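Local coordinates for protein putative N-acetylmuramoyl-L-alanine amidase (Neisseria meningitidis MC58, PDB 3CZX) that probably hydrolyses the link between N-acetylmuramoyl residues and L-amino acid residues in cell-wall glycopeptides, as a zinc-dependent amidase, at residues 32-37 and 49-54. Numbering follows the deposited sequence.
Sequences DMRNIV and VKTDGT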
# COMPACT_ATOMS: atom_id res chain seq x y z
N ASP A 32 -4.55 3.42 2.29
CA ASP A 32 -3.58 3.19 1.22
C ASP A 32 -3.47 4.45 0.37
O ASP A 32 -2.36 4.88 0.02
CB ASP A 32 -3.98 2.05 0.29
CG ASP A 32 -3.65 0.67 0.86
OD1 ASP A 32 -2.95 0.62 1.90
OD2 ASP A 32 -4.13 -0.32 0.25
N MSE A 33 -4.61 5.02 -0.04
CA MSE A 33 -4.55 6.21 -0.89
C MSE A 33 -3.78 7.34 -0.22
O MSE A 33 -2.91 7.95 -0.87
CB MSE A 33 -5.94 6.68 -1.31
CG MSE A 33 -6.60 5.74 -2.24
SE MSE A 33 -8.33 6.33 -2.97
CE MSE A 33 -9.49 5.32 -1.76
N ARG A 34 -4.11 7.64 1.02
CA ARG A 34 -3.44 8.74 1.75
C ARG A 34 -1.93 8.44 1.87
O ARG A 34 -1.08 9.28 1.54
CB ARG A 34 -4.10 9.00 3.11
CG ARG A 34 -3.32 9.98 3.99
CD ARG A 34 -2.68 9.30 5.19
NE ARG A 34 -3.65 9.09 6.25
CZ ARG A 34 -3.84 7.95 6.92
NH1 ARG A 34 -4.76 7.92 7.86
NH2 ARG A 34 -3.18 6.85 6.61
N ASN A 35 -1.59 7.22 2.30
CA ASN A 35 -0.18 6.89 2.53
C ASN A 35 0.65 6.96 1.27
O ASN A 35 1.80 7.45 1.28
CB ASN A 35 -0.05 5.50 3.19
CG ASN A 35 -0.40 5.51 4.66
OD1 ASN A 35 -0.62 6.55 5.24
ND2 ASN A 35 -0.49 4.32 5.28
N ILE A 36 0.11 6.41 0.19
CA ILE A 36 0.87 6.30 -1.07
C ILE A 36 1.02 7.69 -1.67
O ILE A 36 2.10 8.10 -2.11
CB ILE A 36 0.25 5.33 -2.05
CG1 ILE A 36 0.25 3.92 -1.43
CG2 ILE A 36 0.98 5.34 -3.36
CD1 ILE A 36 -0.57 2.95 -2.24
N VAL A 37 -0.08 8.44 -1.75
CA VAL A 37 0.04 9.77 -2.31
C VAL A 37 0.99 10.62 -1.48
O VAL A 37 1.77 11.37 -2.05
CB VAL A 37 -1.35 10.43 -2.46
CG1 VAL A 37 -1.22 11.91 -2.94
CG2 VAL A 37 -2.20 9.68 -3.44
N VAL A 49 3.82 17.77 3.33
CA VAL A 49 2.52 17.13 3.51
C VAL A 49 2.22 16.95 4.98
O VAL A 49 3.05 16.43 5.73
CB VAL A 49 2.46 15.78 2.81
CG1 VAL A 49 1.04 15.21 2.86
CG2 VAL A 49 2.94 15.91 1.36
N LYS A 50 1.04 17.37 5.39
CA LYS A 50 0.54 17.09 6.73
C LYS A 50 -0.58 16.08 6.63
O LYS A 50 -1.46 16.22 5.82
CB LYS A 50 0.08 18.37 7.41
CG LYS A 50 1.18 19.42 7.51
CD LYS A 50 0.90 20.53 8.49
CE LYS A 50 1.77 21.77 8.17
NZ LYS A 50 1.70 22.76 9.29
N THR A 51 -0.54 15.07 7.49
CA THR A 51 -1.54 14.02 7.48
C THR A 51 -2.09 13.75 8.88
O THR A 51 -1.62 14.29 9.88
CB THR A 51 -0.94 12.72 6.92
OG1 THR A 51 -0.01 12.18 7.89
CG2 THR A 51 -0.19 12.94 5.61
N ASP A 52 -3.08 12.87 8.89
CA ASP A 52 -3.57 12.20 10.10
C ASP A 52 -2.81 10.89 10.39
O ASP A 52 -3.35 9.98 11.02
CB ASP A 52 -5.05 11.91 9.96
CG ASP A 52 -5.40 11.08 8.68
OD1 ASP A 52 -4.59 11.05 7.75
OD2 ASP A 52 -6.52 10.52 8.61
N GLY A 53 -1.58 10.79 9.90
CA GLY A 53 -0.70 9.63 10.14
C GLY A 53 -0.68 8.58 9.06
O GLY A 53 -1.14 8.81 7.94
N THR A 54 -0.12 7.42 9.37
CA THR A 54 -0.02 6.30 8.43
C THR A 54 -0.98 5.14 8.76
O THR A 54 -1.07 4.18 7.99
CB THR A 54 1.43 5.78 8.33
OG1 THR A 54 1.86 5.20 9.56
CG2 THR A 54 2.35 6.92 8.00
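Arg34 leaves its helix with CG trans to the backbone N (chi1 172°), then bends at chi2 and chi3, which carries the guanidinium out to the loop 52-54 to meet Asp52, whose carboxylate is swung between its own N and carbonyl carbon. The two groups form a salt bridge: Arg34 NE gives a short bond of 2.6 Å to Asp52 OD1, on the syn side but out of the carboxylate plane, and Arg34 NH1 adds a weak one of 3.2 Å to Asp52 OD2. Because the planes stand 70° apart, this is a twisted grip, not a flat bidentate pair. The Gly53-Thr54 peptide lies over one guanidinium face; Gly53 O is 3.0 Å from Arg34 CZ, where the angles to NE and NH2 are too poor for hydrogen bonds. On the far side of the group from Asp52, Arg34 NH2 donates to Asn35 OD1 at 2.9 Å, approaching from above the carbonyl plane, and also to Gly55 O. The same amide is used twice, since Asn35 ND2 reaches Thr54 O at 2.8 Å in a nearly straight bond (177°). Thr51 OG1 accepts from Gly53 N (2.9 Å), an ST turn that shapes the loop. Asn35 also packs on Trp163 of the second subunit. Asp52, its side chain about 12 Å from the zinc ion, is no ligand; its OD2 accepts from Ala10 N, tying the loop after 49-51, the mixed sheet's outermost strand within this chain, to adjacent strand 6-10, while Arg34 and Asn35 tie it to helix 26-45.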